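Side-chain contacts in uncharacterized protein (Bacteroides caccae, PDB 4L7A), which is of unknown function but is probably a zinc-dependent metallopeptidase of the HExxH-bearing kind, hydrolysing peptide bonds: residues N130-N135 / T208-Q213; G123-L128 / E136-V141; N33-D38 / G81-T86. One frame throughout, in Å; residues are numbered along the deposited sequence.

Contact 1. Residues N130-N135 / T208-Q213; sequences NVDRMN and TYPEAQ
The carboxamide of Asn-135 lies with one face against Thr-208, whose CB stands 3.9 Å from Asn-135 CG, almost straight above the plane, while the methyl CG2 sits over the OD1 end. Two further flat groups are covered from within their own segments: the rim of one Tyr-209 face carries Gln-213 NE2, 3.4 Å above the ring plane, and Asp-132 CB lies above the margin of one face of the Arg-133 guanidinium. At the amide end of Asn-135, ND2 comes within 3.2 Å of Thr-208 O, but the carbonyl oxygen is well above the carboxamide plane and the angle is too poor for a hydrogen bond, which makes this pair a case of proximity without bonding. Thr-208 OG1 is turned elsewhere: at chi1 59° it sits between the backbone N and the carbonyl carbon and bonds to Ala-204 O, one helical turn back. Replacing Asn-135 by an alanine would probably open a gap over Thr-208 CB and CG2, the flat group that covers them being gone. Nearer the surface one water bridges the segments, donating to Asp-132 OD1, at 2.8 Å, and to Gln-213 OE1, at 2.7 Å, and beside this bridge Asp-132 OD1 also brushes Pro-210 CG. The first turn of helix 131-153, capped by Asn-130 OD1 accepting from Arg-133 N, thus meets the bend where helix 195-208 gives way to helix 211-244; Val-131 on the same turn reaches helix 248-260, and Thr-208 also touches Lys-140 and His-143 farther along helix 131-153.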
ATOM      1  N   ASN A 130       8.974  12.538  -1.176  1.00 27.72           N
ATOM      2  CA  ASN A 130       9.216  11.938  -2.493  1.00 27.52           C
ATOM      3  C   ASN A 130       8.198  10.848  -2.765  1.00 25.77           C
ATOM      4  O   ASN A 130       8.270   9.752  -2.211  1.00 22.08           O
ATOM      5  CB  ASN A 130      10.608  11.371  -2.594  1.00 29.07           C
ATOM      6  CG  ASN A 130      10.922  10.892  -3.988  1.00 32.50           C
ATOM      7  OD1 ASN A 130      10.128  10.210  -4.637  1.00 32.13           O
ATOM      8  ND2 ASN A 130      12.111  11.205  -4.441  1.00 37.55           N
ATOM      9  N   VAL A 131       7.201  11.211  -3.559  1.00 25.06           N
ATOM     10  CA  VAL A 131       6.045  10.396  -3.852  1.00 24.60           C
ATOM     11  C   VAL A 131       6.456   9.062  -4.473  1.00 23.61           C
ATOM     12  O   VAL A 131       6.000   8.016  -3.993  1.00 20.18           O
ATOM     13  CB  VAL A 131       5.064  11.136  -4.765  1.00 25.81           C
ATOM     14  CG1 VAL A 131       3.917  10.215  -5.170  1.00 26.99           C
ATOM     15  CG2 VAL A 131       4.517  12.361  -4.037  1.00 26.45           C
ATOM     16  N   ASP A 132       7.349   9.064  -5.467  1.00 23.54           N
ATOM     17  CA  ASP A 132       7.822   7.765  -6.032  1.00 24.75           C
ATOM     18  C   ASP A 132       8.450   6.849  -5.002  1.00 24.79           C
ATOM     19  O   ASP A 132       8.263   5.619  -5.066  1.00 22.84           O
ATOM     20  CB  ASP A 132       8.814   7.953  -7.176  1.00 27.56           C
ATOM     21  CG  ASP A 132       8.180   8.546  -8.420  1.00 28.73           C
ATOM     22  OD1 ASP A 132       6.929   8.560  -8.542  1.00 30.09           O
ATOM     23  OD2 ASP A 132       8.975   8.995  -9.284  1.00 31.82           O
ATOM     24  N   ARG A 133       9.174   7.421  -4.039  1.00 24.06           N
ATOM     25  CA  ARG A 133       9.860   6.561  -3.064  1.00 25.85           C
ATOM     26  C   ARG A 133       8.910   5.995  -2.012  1.00 23.73           C
ATOM     27  O   ARG A 133       9.029   4.813  -1.641  1.00 22.86           O
ATOM     28  CB  ARG A 133      10.990   7.327  -2.369  1.00 29.56           C
ATOM     29  CG  ARG A 133      12.105   7.864  -3.263  1.00 34.78           C
ATOM     30  CD  ARG A 133      13.077   6.807  -3.693  1.00 36.59           C
ATOM     31  NE  ARG A 133      12.423   5.964  -4.656  1.00 42.18           N
ATOM     32  CZ  ARG A 133      12.432   6.147  -5.978  1.00 46.88           C
ATOM     33  NH1 ARG A 133      13.126   7.118  -6.543  1.00 49.63           N
ATOM     34  NH2 ARG A 133      11.749   5.309  -6.744  1.00 49.05           N
HETATM   35  N   MSE A 134       7.964   6.817  -1.536  1.00 21.42           N
HETATM   36  CA  MSE A 134       6.923   6.364  -0.586  1.00 21.01           C
HETATM   37  C   MSE A 134       6.048   5.272  -1.199  1.00 18.78           C
HETATM   38  O   MSE A 134       5.655   4.301  -0.550  1.00 19.63           O
HETATM   39  CB  MSE A 134       6.032   7.513  -0.096  1.00 21.71           C
HETATM   40  CG  MSE A 134       6.831   8.570   0.601  1.00 25.67           C
HETATM   41 SE   MSE A 134       7.657   7.916   2.262  0.75 30.60          SE
HETATM   42  CE  MSE A 134       6.057   7.978   3.362  1.00 27.33           C
ATOM     43  N   ASN A 135       5.731   5.422  -2.454  1.00 19.42           N
ATOM     44  CA  ASN A 135       4.971   4.364  -3.163  1.00 20.43           C
ATOM     45  C   ASN A 135       5.842   3.116  -3.338  1.00 19.43           C
ATOM     46  O   ASN A 135       5.402   1.986  -3.087  1.00 18.94           O
ATOM     47  CB  ASN A 135       4.459   4.897  -4.488  1.00 20.54           C
ATOM     48  CG  ASN A 135       3.281   5.805  -4.307  1.00 22.90           C
ATOM     49  OD1 ASN A 135       2.564   5.693  -3.306  1.00 23.99           O
ATOM     50  ND2 ASN A 135       3.009   6.672  -5.304  1.00 25.82           N
ATOM     51  N   THR A 208      -1.477   3.914  -7.518  1.00 18.65           N
ATOM     52  CA  THR A 208      -0.265   4.564  -7.062  1.00 17.84           C
ATOM     53  C   THR A 208       0.627   5.149  -8.201  1.00 18.57           C
ATOM     54  O   THR A 208       1.298   6.140  -7.973  1.00 17.78           O
ATOM     55  CB  THR A 208       0.638   3.622  -6.244  1.00 17.25           C
ATOM     56  OG1 THR A 208       1.011   2.474  -7.019  1.00 15.72           O
ATOM     57  CG2 THR A 208      -0.052   3.154  -5.013  1.00 18.00           C
ATOM     58  N   TYR A 209       0.599   4.558  -9.406  1.00 19.85           N
ATOM     59  CA  TYR A 209       1.433   5.053 -10.539  1.00 20.10           C
ATOM     60  C   TYR A 209       0.984   6.443 -11.036  1.00 21.38           C
ATOM     61  O   TYR A 209      -0.210   6.636 -11.310  1.00 21.88           O
ATOM     62  CB  TYR A 209       1.370   4.098 -11.721  1.00 19.87           C
ATOM     63  CG  TYR A 209       2.205   2.834 -11.613  1.00 20.70           C
ATOM     64  CD1 TYR A 209       2.691   2.387 -10.393  1.00 20.61           C
ATOM     65  CD2 TYR A 209       2.376   2.005 -12.729  1.00 20.11           C
ATOM     66  CE1 TYR A 209       3.458   1.224 -10.305  1.00 21.34           C
ATOM     67  CE2 TYR A 209       3.124   0.834 -12.643  1.00 20.73           C
ATOM     68  CZ  TYR A 209       3.671   0.458 -11.448  1.00 20.41           C
ATOM     69  OH  TYR A 209       4.381  -0.692 -11.361  1.00 18.23           O
ATOM     70  N   PRO A 210       1.908   7.414 -11.104  1.00 21.19           N
ATOM     71  CA  PRO A 210       1.524   8.616 -11.788  1.00 23.63           C
ATOM     72  C   PRO A 210       1.254   8.269 -13.254  1.00 24.70           C
ATOM     73  O   PRO A 210       1.711   7.245 -13.800  1.00 23.12           O
ATOM     74  CB  PRO A 210       2.761   9.508 -11.683  1.00 23.85           C
ATOM     75  CG  PRO A 210       3.521   9.008 -10.486  1.00 23.53           C
ATOM     76  CD  PRO A 210       3.235   7.524 -10.488  1.00 22.68           C
ATOM     77  N   GLU A 211       0.548   9.150 -13.871  1.00 25.16           N
ATOM     78  CA  GLU A 211       0.176   8.983 -15.226  1.00 29.50           C
ATOM     79  C   GLU A 211       1.342   8.608 -16.153  1.00 27.65           C
ATOM     80  O   GLU A 211       1.191   7.686 -16.947  1.00 27.28           O
ATOM     81  CB  GLU A 211      -0.494  10.261 -15.665  1.00 34.80           C
ATOM     82  CG  GLU A 211      -1.199  10.153 -16.977  1.00 44.02           C
ATOM     83  CD  GLU A 211      -1.807  11.483 -17.391  1.00 47.07           C
ATOM     84  OE1 GLU A 211      -2.656  12.028 -16.630  1.00 46.41           O
ATOM     85  OE2 GLU A 211      -1.393  11.978 -18.456  1.00 52.84           O
ATOM     86  N   ALA A 212       2.499   9.251 -16.008  1.00 25.78           N
ATOM     87  CA  ALA A 212       3.613   8.979 -16.911  1.00 26.96           C
ATOM     88  C   ALA A 212       4.125   7.531 -16.752  1.00 26.29           C
ATOM     89  O   ALA A 212       4.497   6.850 -17.723  1.00 25.61           O
ATOM     90  CB  ALA A 212       4.739   9.973 -16.684  1.00 26.81           C
ATOM     91  N   GLN A 213       4.122   7.051 -15.529  1.00 25.57           N
ATOM     92  CA  GLN A 213       4.581   5.699 -15.251  1.00 25.30           C
ATOM     93  C   GLN A 213       3.597   4.661 -15.826  1.00 23.99           C
ATOM     94  O   GLN A 213       3.979   3.640 -16.375  1.00 22.64           O
ATOM     95  CB  GLN A 213       4.759   5.503 -13.727  1.00 25.36           C
ATOM     96  CG  GLN A 213       5.345   4.156 -13.392  1.00 25.81           C
ATOM     97  CD  GLN A 213       5.656   3.954 -11.904  1.00 26.34           C
ATOM     98  OE1 GLN A 213       5.401   4.795 -11.027  1.00 28.25           O
ATOM     99  NE2 GLN A 213       6.229   2.834 -11.638  1.00 25.85           N
TER
HETATM  100  O   HOH W   1       6.753   7.164 -11.015  1.00 30.29           O

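Contact 2. Residues G123-L128 / E136-V141; sequences GNWLDL and EYYFKV
Leu-126 is the bump and two neighbouring tyrosines make the hollow: its CD2 methyl settles between Tyr-137, 3.7 Å from that residue's CD2, and Tyr-138, 3.8 Å from CE2. The other branch reaches farther along the second ring, with Leu-126 CD1 lying 3.5 Å from Tyr-138 OH. The two tyrosines are themselves nested, since Tyr-137 CB sits over the centre of the Tyr-138 ring. Trp-125 supplies a second protrusion. The corner of its six-membered ring, led by CZ3, is driven into the face of Tyr-137 in a T-shaped stack, with centroids 5.5 Å apart and planes at 85°; CZ3 approaches Tyr-137 CE2 to 3.8 Å. The chi1 of Trp-125, 45°, with CG between the backbone N and the carbonyl carbon, places the indole where Leu-126 CG lies over the rim of one face, and the type I turn from Gly-123 to Leu-126 brings the two bumps to the helix side by side. Two of the polar ends find partners outside: Trp-125 NE1 bonds to Ser-99 O, and Tyr-138 OH to Tyr-121 O near the end of the preceding strand. A wider pi-type turn at 136-139 falls where Tyr-137 and Tyr-138 leave the helix. The arrangement is consistent with the strand-to-helix connection of a zincin-like fold: strand 115-122 of the mixed sheet leads through a loop into the helix that carries the HExxH sequence.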
ATOM      1  N   GLY A 123      13.492   4.887   8.699  1.00 22.37           N
ATOM      2  CA  GLY A 123      14.627   5.601   9.285  1.00 23.50           C
ATOM      3  C   GLY A 123      14.800   6.897   8.522  1.00 23.83           C
ATOM      4  O   GLY A 123      14.097   7.144   7.545  1.00 21.38           O
ATOM      5  N   ASN A 124      15.668   7.759   8.965  1.00 25.39           N
ATOM      6  CA  ASN A 124      15.658   9.088   8.351  1.00 31.21           C
ATOM      7  C   ASN A 124      16.426   9.104   7.003  1.00 29.77           C
ATOM      8  O   ASN A 124      16.625  10.167   6.451  1.00 31.96           O
ATOM      9  CB  ASN A 124      16.086  10.192   9.338  1.00 34.03           C
ATOM     10  CG  ASN A 124      17.490  10.022   9.791  1.00 40.16           C
ATOM     11  OD1 ASN A 124      18.209   9.130   9.319  1.00 40.78           O
ATOM     12  ND2 ASN A 124      17.930  10.898  10.690  1.00 46.06           N
ATOM     13  N   TRP A 125      16.814   7.921   6.485  1.00 27.49           N
ATOM     14  CA  TRP A 125      17.129   7.773   5.058  1.00 27.01           C
ATOM     15  C   TRP A 125      15.891   8.061   4.165  1.00 28.31           C
ATOM     16  O   TRP A 125      16.018   8.167   2.952  1.00 30.75           O
ATOM     17  CB  TRP A 125      17.657   6.377   4.711  1.00 25.01           C
ATOM     18  CG  TRP A 125      16.872   5.258   5.333  1.00 25.08           C
ATOM     19  CD1 TRP A 125      17.147   4.639   6.550  1.00 23.91           C
ATOM     20  CD2 TRP A 125      15.677   4.624   4.836  1.00 23.54           C
ATOM     21  NE1 TRP A 125      16.204   3.679   6.801  1.00 23.76           N
ATOM     22  CE2 TRP A 125      15.311   3.626   5.769  1.00 22.02           C
ATOM     23  CE3 TRP A 125      14.877   4.806   3.709  1.00 22.74           C
ATOM     24  CZ2 TRP A 125      14.181   2.843   5.618  1.00 22.04           C
ATOM     25  CZ3 TRP A 125      13.763   3.998   3.550  1.00 22.65           C
ATOM     26  CH2 TRP A 125      13.425   3.031   4.503  1.00 21.80           C
ATOM     27  N   LEU A 126      14.697   8.097   4.755  1.00 26.78           N
ATOM     28  CA  LEU A 126      13.462   8.357   4.029  1.00 27.66           C
ATOM     29  C   LEU A 126      13.346   9.824   3.574  1.00 28.31           C
ATOM     30  O   LEU A 126      13.578  10.699   4.355  1.00 28.08           O
ATOM     31  CB  LEU A 126      12.251   8.106   4.936  1.00 27.97           C
ATOM     32  CG  LEU A 126      11.579   6.752   5.006  1.00 27.92           C
ATOM     33  CD1 LEU A 126      10.552   6.744   6.183  1.00 27.34           C
ATOM     34  CD2 LEU A 126      10.901   6.485   3.661  1.00 29.63           C
ATOM     35  N   ASP A 127      12.938  10.066   2.330  1.00 27.79           N
ATOM     36  CA  ASP A 127      12.522  11.381   1.918  1.00 30.29           C
ATOM     37  C   ASP A 127      10.974  11.379   1.839  1.00 31.51           C
ATOM     38  O   ASP A 127      10.387  10.931   0.854  1.00 29.77           O
ATOM     39  CB  ASP A 127      13.132  11.731   0.563  1.00 32.54           C
ATOM     40  CG  ASP A 127      12.698  13.105   0.060  1.00 33.83           C
ATOM     41  OD1 ASP A 127      11.910  13.805   0.739  1.00 33.63           O
ATOM     42  OD2 ASP A 127      13.136  13.477  -1.043  1.00 37.98           O
ATOM     43  N   LEU A 128      10.331  11.936   2.857  1.00 29.89           N
ATOM     44  CA  LEU A 128       8.895  11.711   3.061  1.00 28.79           C
ATOM     45  C   LEU A 128       7.985  12.372   2.037  1.00 28.38           C
ATOM     46  O   LEU A 128       6.855  11.914   1.815  1.00 26.14           O
ATOM     47  CB  LEU A 128       8.476  12.164   4.454  1.00 28.42           C
ATOM     48  CG  LEU A 128       9.112  11.415   5.617  1.00 29.46           C
ATOM     49  CD1 LEU A 128       8.967  12.224   6.887  1.00 32.13           C
ATOM     50  CD2 LEU A 128       8.464  10.058   5.791  1.00 30.22           C
ATOM     51  N   GLU A 136       7.079   3.319  -3.722  1.00 19.62           N
ATOM     52  CA  GLU A 136       7.932   2.148  -3.927  1.00 23.14           C
ATOM     53  C   GLU A 136       8.119   1.373  -2.586  1.00 21.82           C
ATOM     54  O   GLU A 136       7.995   0.191  -2.573  1.00 22.91           O
ATOM     55  CB  GLU A 136       9.263   2.553  -4.526  1.00 26.12           C
ATOM     56  CG  GLU A 136      10.210   1.420  -4.782  1.00 31.02           C
ATOM     57  CD  GLU A 136      11.683   1.899  -5.023  1.00 36.08           C
ATOM     58  OE1 GLU A 136      11.958   3.106  -5.240  1.00 39.18           O
ATOM     59  OE2 GLU A 136      12.572   1.044  -4.996  1.00 42.54           O
ATOM     60  N   TYR A 137       8.384   2.056  -1.482  1.00 20.10           N
ATOM     61  CA  TYR A 137       8.725   1.397  -0.269  1.00 20.36           C
ATOM     62  C   TYR A 137       7.519   0.812   0.461  1.00 19.07           C
ATOM     63  O   TYR A 137       7.657  -0.181   1.147  1.00 18.20           O
ATOM     64  CB  TYR A 137       9.387   2.407   0.702  1.00 21.96           C
ATOM     65  CG  TYR A 137      10.690   3.013   0.257  1.00 25.05           C
ATOM     66  CD1 TYR A 137      11.581   2.305  -0.543  1.00 27.59           C
ATOM     67  CD2 TYR A 137      11.047   4.315   0.642  1.00 28.12           C
ATOM     68  CE1 TYR A 137      12.798   2.879  -0.963  1.00 31.12           C
ATOM     69  CE2 TYR A 137      12.267   4.895   0.219  1.00 30.32           C
ATOM     70  CZ  TYR A 137      13.134   4.160  -0.561  1.00 31.21           C
ATOM     71  OH  TYR A 137      14.320   4.715  -0.998  1.00 36.98           O
ATOM     72  N   TYR A 138       6.371   1.485   0.362  1.00 17.86           N
ATOM     73  CA  TYR A 138       5.262   1.270   1.244  1.00 18.02           C
ATOM     74  C   TYR A 138       3.904   1.211   0.599  1.00 18.16           C
ATOM     75  O   TYR A 138       3.232   0.223   0.814  1.00 18.80           O
ATOM     76  CB  TYR A 138       5.168   2.342   2.319  1.00 18.74           C
ATOM     77  CG  TYR A 138       6.403   2.593   3.137  1.00 19.00           C
ATOM     78  CD1 TYR A 138       7.098   1.545   3.755  1.00 19.08           C
ATOM     79  CD2 TYR A 138       6.852   3.869   3.326  1.00 20.24           C
ATOM     80  CE1 TYR A 138       8.239   1.779   4.535  1.00 18.93           C
ATOM     81  CE2 TYR A 138       7.962   4.147   4.127  1.00 21.10           C
ATOM     82  CZ  TYR A 138       8.673   3.089   4.727  1.00 22.01           C
ATOM     83  OH  TYR A 138       9.772   3.391   5.517  1.00 20.85           O
ATOM     84  N   PHE A 139       3.473   2.240  -0.152  1.00 18.38           N
ATOM     85  CA  PHE A 139       2.051   2.304  -0.455  1.00 18.56           C
ATOM     86  C   PHE A 139       1.625   1.323  -1.532  1.00 19.00           C
ATOM     87  O   PHE A 139       0.532   0.795  -1.470  1.00 17.04           O
ATOM     88  CB  PHE A 139       1.589   3.706  -0.863  1.00 20.07           C
ATOM     89  CG  PHE A 139       1.585   4.676   0.253  1.00 21.26           C
ATOM     90  CD1 PHE A 139       0.816   4.448   1.370  1.00 23.03           C
ATOM     91  CD2 PHE A 139       2.304   5.829   0.170  1.00 22.10           C
ATOM     92  CE1 PHE A 139       0.858   5.338   2.444  1.00 26.37           C
ATOM     93  CE2 PHE A 139       2.314   6.729   1.195  1.00 24.99           C
ATOM     94  CZ  PHE A 139       1.620   6.476   2.339  1.00 25.21           C
ATOM     95  N   LYS A 140       2.481   1.083  -2.525  1.00 19.51           N
ATOM     96  CA  LYS A 140       2.142   0.101  -3.574  1.00 20.06           C
ATOM     97  C   LYS A 140       1.761  -1.263  -2.961  1.00 19.04           C
ATOM     98  O   LYS A 140       0.696  -1.843  -3.246  1.00 16.05           O
ATOM     99  CB  LYS A 140       3.273  -0.020  -4.601  1.00 21.38           C
ATOM    100  CG  LYS A 140       3.344  -1.325  -5.382  1.00 24.48           C
ATOM    101  CD  LYS A 140       2.279  -1.305  -6.425  1.00 25.84           C
ATOM    102  CE  LYS A 140       2.092  -2.688  -7.095  1.00 28.33           C
ATOM    103  NZ  LYS A 140       3.356  -3.402  -7.388  1.00 29.06           N
ATOM    104  N   VAL A 141       2.660  -1.818  -2.173  1.00 19.41           N
ATOM    105  CA  VAL A 141       2.374  -3.115  -1.526  1.00 20.86           C
ATOM    106  C   VAL A 141       1.149  -3.067  -0.613  1.00 19.08           C
ATOM    107  O   VAL A 141       0.360  -4.018  -0.561  1.00 20.09           O
ATOM    108  CB  VAL A 141       3.582  -3.608  -0.713  1.00 23.81           C
ATOM    109  CG1 VAL A 141       3.246  -4.836  -0.009  1.00 24.08           C
ATOM    110  CG2 VAL A 141       4.730  -3.897  -1.698  1.00 29.57           C
TER

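Contact 3. Residues N33-D38 / G81-T86; sequences NPYNID and GGLDFT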
ATOM      1  N   ASN A  33      -9.973   4.071  17.202  1.00 30.56           N
ATOM      2  CA  ASN A  33     -11.401   4.346  17.211  1.00 35.04           C
ATOM      3  C   ASN A  33     -12.090   4.353  15.858  1.00 34.26           C
ATOM      4  O   ASN A  33     -13.137   3.753  15.763  1.00 36.59           O
ATOM      5  CB  ASN A  33     -11.756   5.576  18.024  1.00 36.46           C
ATOM      6  CG  ASN A  33     -11.509   5.355  19.495  1.00 39.31           C
ATOM      7  OD1 ASN A  33     -11.335   4.232  19.953  1.00 43.03           O
ATOM      8  ND2 ASN A  33     -11.434   6.432  20.235  1.00 41.33           N
ATOM      9  N   PRO A  34     -11.541   5.034  14.828  1.00 33.38           N
ATOM     10  CA  PRO A  34     -12.268   5.028  13.560  1.00 32.02           C
ATOM     11  C   PRO A  34     -12.130   3.726  12.764  1.00 31.09           C
ATOM     12  O   PRO A  34     -13.057   3.357  12.039  1.00 29.18           O
ATOM     13  CB  PRO A  34     -11.618   6.168  12.766  1.00 33.91           C
ATOM     14  CG  PRO A  34     -10.913   6.985  13.716  1.00 35.09           C
ATOM     15  CD  PRO A  34     -10.494   6.064  14.836  1.00 34.54           C
ATOM     16  N   TYR A  35     -10.990   3.032  12.879  1.00 28.64           N
ATOM     17  CA  TYR A  35     -10.678   1.919  11.964  1.00 26.41           C
ATOM     18  C   TYR A  35     -10.356   0.578  12.605  1.00 26.71           C
ATOM     19  O   TYR A  35     -10.126  -0.408  11.905  1.00 25.16           O
ATOM     20  CB  TYR A  35      -9.460   2.321  11.122  1.00 25.76           C
ATOM     21  CG  TYR A  35      -9.566   3.664  10.478  1.00 25.56           C
ATOM     22  CD1 TYR A  35     -10.485   3.885   9.457  1.00 26.93           C
ATOM     23  CD2 TYR A  35      -8.748   4.692  10.842  1.00 25.47           C
ATOM     24  CE1 TYR A  35     -10.590   5.067   8.860  1.00 27.02           C
ATOM     25  CE2 TYR A  35      -8.822   5.918  10.211  1.00 25.66           C
ATOM     26  CZ  TYR A  35      -9.765   6.094   9.251  1.00 27.34           C
ATOM     27  OH  TYR A  35      -9.856   7.276   8.610  1.00 26.95           O
ATOM     28  N   ASN A  36     -10.292   0.546  13.928  1.00 28.74           N
ATOM     29  CA  ASN A  36      -9.879  -0.664  14.666  0.50 28.20           C
ATOM     30  C   ASN A  36      -8.500  -1.167  14.217  1.00 26.98           C
ATOM     31  O   ASN A  36      -8.278  -2.340  14.049  1.00 27.08           O
ATOM     32  CB  ASN A  36     -10.935  -1.780  14.562  0.50 28.42           C
ATOM     33  CG  ASN A  36     -12.303  -1.322  15.020  0.50 28.84           C
ATOM     34  OD1 ASN A  36     -13.313  -1.678  14.440  0.50 29.57           O
ATOM     35  ND2 ASN A  36     -12.336  -0.513  16.049  0.50 29.02           N
ATOM     36  N   ILE A  37      -7.573  -0.254  14.022  1.00 26.80           N
ATOM     37  CA  ILE A  37      -6.203  -0.601  13.662  1.00 25.96           C
ATOM     38  C   ILE A  37      -5.311  -0.345  14.848  1.00 25.59           C
ATOM     39  O   ILE A  37      -5.313   0.718  15.428  1.00 26.47           O
ATOM     40  CB  ILE A  37      -5.675   0.208  12.457  1.00 24.15           C
ATOM     41  CG1 ILE A  37      -6.495  -0.092  11.207  1.00 24.24           C
ATOM     42  CG2 ILE A  37      -4.235  -0.116  12.218  1.00 23.61           C
ATOM     43  CD1 ILE A  37      -6.262   0.890  10.055  1.00 23.72           C
ATOM     44  N   ASP A  38      -4.493  -1.314  15.180  1.00 27.12           N
ATOM     45  CA  ASP A  38      -3.541  -1.133  16.254  1.00 29.05           C
ATOM     46  C   ASP A  38      -2.242  -0.718  15.601  1.00 28.92           C
ATOM     47  O   ASP A  38      -1.557  -1.531  14.957  1.00 30.47           O
ATOM     48  CB  ASP A  38      -3.484  -2.453  17.034  1.00 32.23           C
ATOM     49  CG  ASP A  38      -2.600  -2.410  18.264  1.00 38.81           C
ATOM     50  OD1 ASP A  38      -2.170  -1.323  18.726  1.00 46.46           O
ATOM     51  OD2 ASP A  38      -2.310  -3.517  18.759  1.00 43.66           O
ATOM     52  N   GLY A  81     -14.798   5.975  -0.751  1.00 26.11           N
ATOM     53  CA  GLY A  81     -15.665   4.799  -0.495  1.00 25.41           C
ATOM     54  C   GLY A  81     -16.458   4.837   0.803  1.00 26.35           C
ATOM     55  O   GLY A  81     -17.340   4.043   0.999  1.00 26.63           O
ATOM     56  N   GLY A  82     -16.132   5.752   1.708  1.00 27.17           N
ATOM     57  CA  GLY A  82     -16.800   5.787   3.000  1.00 27.77           C
ATOM     58  C   GLY A  82     -16.049   4.922   4.004  1.00 28.31           C
ATOM     59  O   GLY A  82     -15.241   4.067   3.642  1.00 26.76           O
ATOM     60  N   LEU A  83     -16.375   5.137   5.271  1.00 30.94           N
ATOM     61  CA  LEU A  83     -15.693   4.562   6.396  1.00 32.16           C
ATOM     62  C   LEU A  83     -15.837   3.049   6.367  1.00 31.10           C
ATOM     63  O   LEU A  83     -14.865   2.325   6.645  1.00 28.20           O
ATOM     64  CB  LEU A  83     -16.217   5.136   7.696  1.00 35.30           C
ATOM     65  CG  LEU A  83     -15.444   4.657   8.916  1.00 42.48           C
ATOM     66  CD1 LEU A  83     -14.087   5.357   8.980  1.00 44.55           C
ATOM     67  CD2 LEU A  83     -16.257   4.870  10.244  1.00 46.90           C
ATOM     68  N   ASP A  84     -16.991   2.568   5.936  1.00 28.23           N
ATOM     69  CA  ASP A  84     -17.239   1.130   5.907  1.00 30.32           C
ATOM     70  C   ASP A  84     -16.359   0.399   4.935  1.00 27.40           C
ATOM     71  O   ASP A  84     -15.864  -0.689   5.206  1.00 26.93           O
ATOM     72  CB  ASP A  84     -18.694   0.853   5.557  1.00 34.98           C
ATOM     73  CG  ASP A  84     -19.621   1.176   6.703  1.00 37.96           C
ATOM     74  OD1 ASP A  84     -19.167   1.114   7.843  1.00 38.49           O
ATOM     75  OD2 ASP A  84     -20.792   1.520   6.482  1.00 43.06           O
ATOM     76  N   PHE A  85     -16.108   1.029   3.810  1.00 28.18           N
ATOM     77  CA  PHE A  85     -15.178   0.465   2.814  1.00 26.05           C
ATOM     78  C   PHE A  85     -13.776   0.394   3.393  1.00 23.37           C
ATOM     79  O   PHE A  85     -13.090  -0.649   3.370  1.00 23.06           O
ATOM     80  CB  PHE A  85     -15.211   1.343   1.553  1.00 24.75           C
ATOM     81  CG  PHE A  85     -14.102   1.072   0.601  1.00 22.57           C
ATOM     82  CD1 PHE A  85     -14.118  -0.068  -0.179  1.00 22.62           C
ATOM     83  CD2 PHE A  85     -13.083   1.969   0.448  1.00 22.47           C
ATOM     84  CE1 PHE A  85     -13.115  -0.335  -1.063  1.00 21.84           C
ATOM     85  CE2 PHE A  85     -12.039   1.734  -0.475  1.00 22.01           C
ATOM     86  CZ  PHE A  85     -12.053   0.576  -1.223  1.00 21.40           C
ATOM     87  N   THR A  86     -13.331   1.514   3.950  1.00 23.45           N
ATOM     88  CA  THR A  86     -11.981   1.569   4.533  1.00 22.71           C
ATOM     89  C   THR A  86     -11.796   0.502   5.563  1.00 22.91           C
ATOM     90  O   THR A  86     -10.796  -0.211   5.537  1.00 23.53           O
ATOM     91  CB  THR A  86     -11.686   2.954   5.138  1.00 22.46           C
ATOM     92  OG1 THR A  86     -12.007   3.941   4.166  1.00 21.50           O
ATOM     93  CG2 THR A  86     -10.209   3.111   5.520  1.00 22.11           C
TER
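Tyr-35 and Thr-86 bring their CA atoms to 7.6 Å, the nearest backbone approach of the two segments, where the last turn of helix 17-35, which Asn-36 leaves with a positive phi of 56°, passes the first turn of helix 83-88. Leu-83, the first residue of the new helix, makes the largest contribution; it follows Gly-82, which with phi 90° ends one helix and stands as N-cap of the next, at angles where a CB would be jammed against the carbonyl O of Gly-81. At chi1 -175° the side chain of Leu-83 is extended away from its own backbone N, which carries its branches across to helix 17-35, where CD1 lies 3.5 Å from Tyr-35 CE1 and 3.8 Å from Pro-34 O. Thr-86, one turn on, brings its methyl to the same ring atom from the other side of the ring plane, CG2 being 3.9 Å from Tyr-35 CE1; both methyls approach the ring obliquely. Pro-34, the residue before, covers one face of the ring, with CB 3.7 Å above the plane and over the centre, on the side that Leu-83 CD1 shares. In the fold, 33-38 leads into the first strand of a beta-alpha-beta crossover and 81-86 belongs to its helical connection: Asp-38 opens strand 38-40, which pairs in parallel with strand 93-98, and the connection between them runs through helices 59-81 and 83-88. The polar ends converge on one carboxylate of the connecting helix, Asp-78, whose OD2 is bonded to Tyr-35 OH and whose OD1 to Thr-86 OG1. Such sharing ties the two helix ends together although no hydrogen bond joins 33-38 directly to 81-86. Arg-87 adds another tie through NH1 to Pro-34 O, and on the far side of the short helix Phe-85 packs against Met-240 and Trp-244 of helix 211-244.

Contacts 1 and 2 adjoin, with centres about 11 Å apart, because both draw on helix 131-153: its backbone runs from one into the other through the probable bond of Met-134 O with Phe-139 N, at 3.0 Å, and the selenium of Met-134 packs on Leu-126 CD2 at 3.8 Å. Both lie on the opening turns of the helix whose later part carries the HExxH sequence, which probably provides zinc ligands, as in related metallopeptidases. Contact 3 is remote, its centre about 25 Å from that of contact 1 and about 23 Å from that of contact 2. It lies across the chain's centre from contact 1, and touches neither contact.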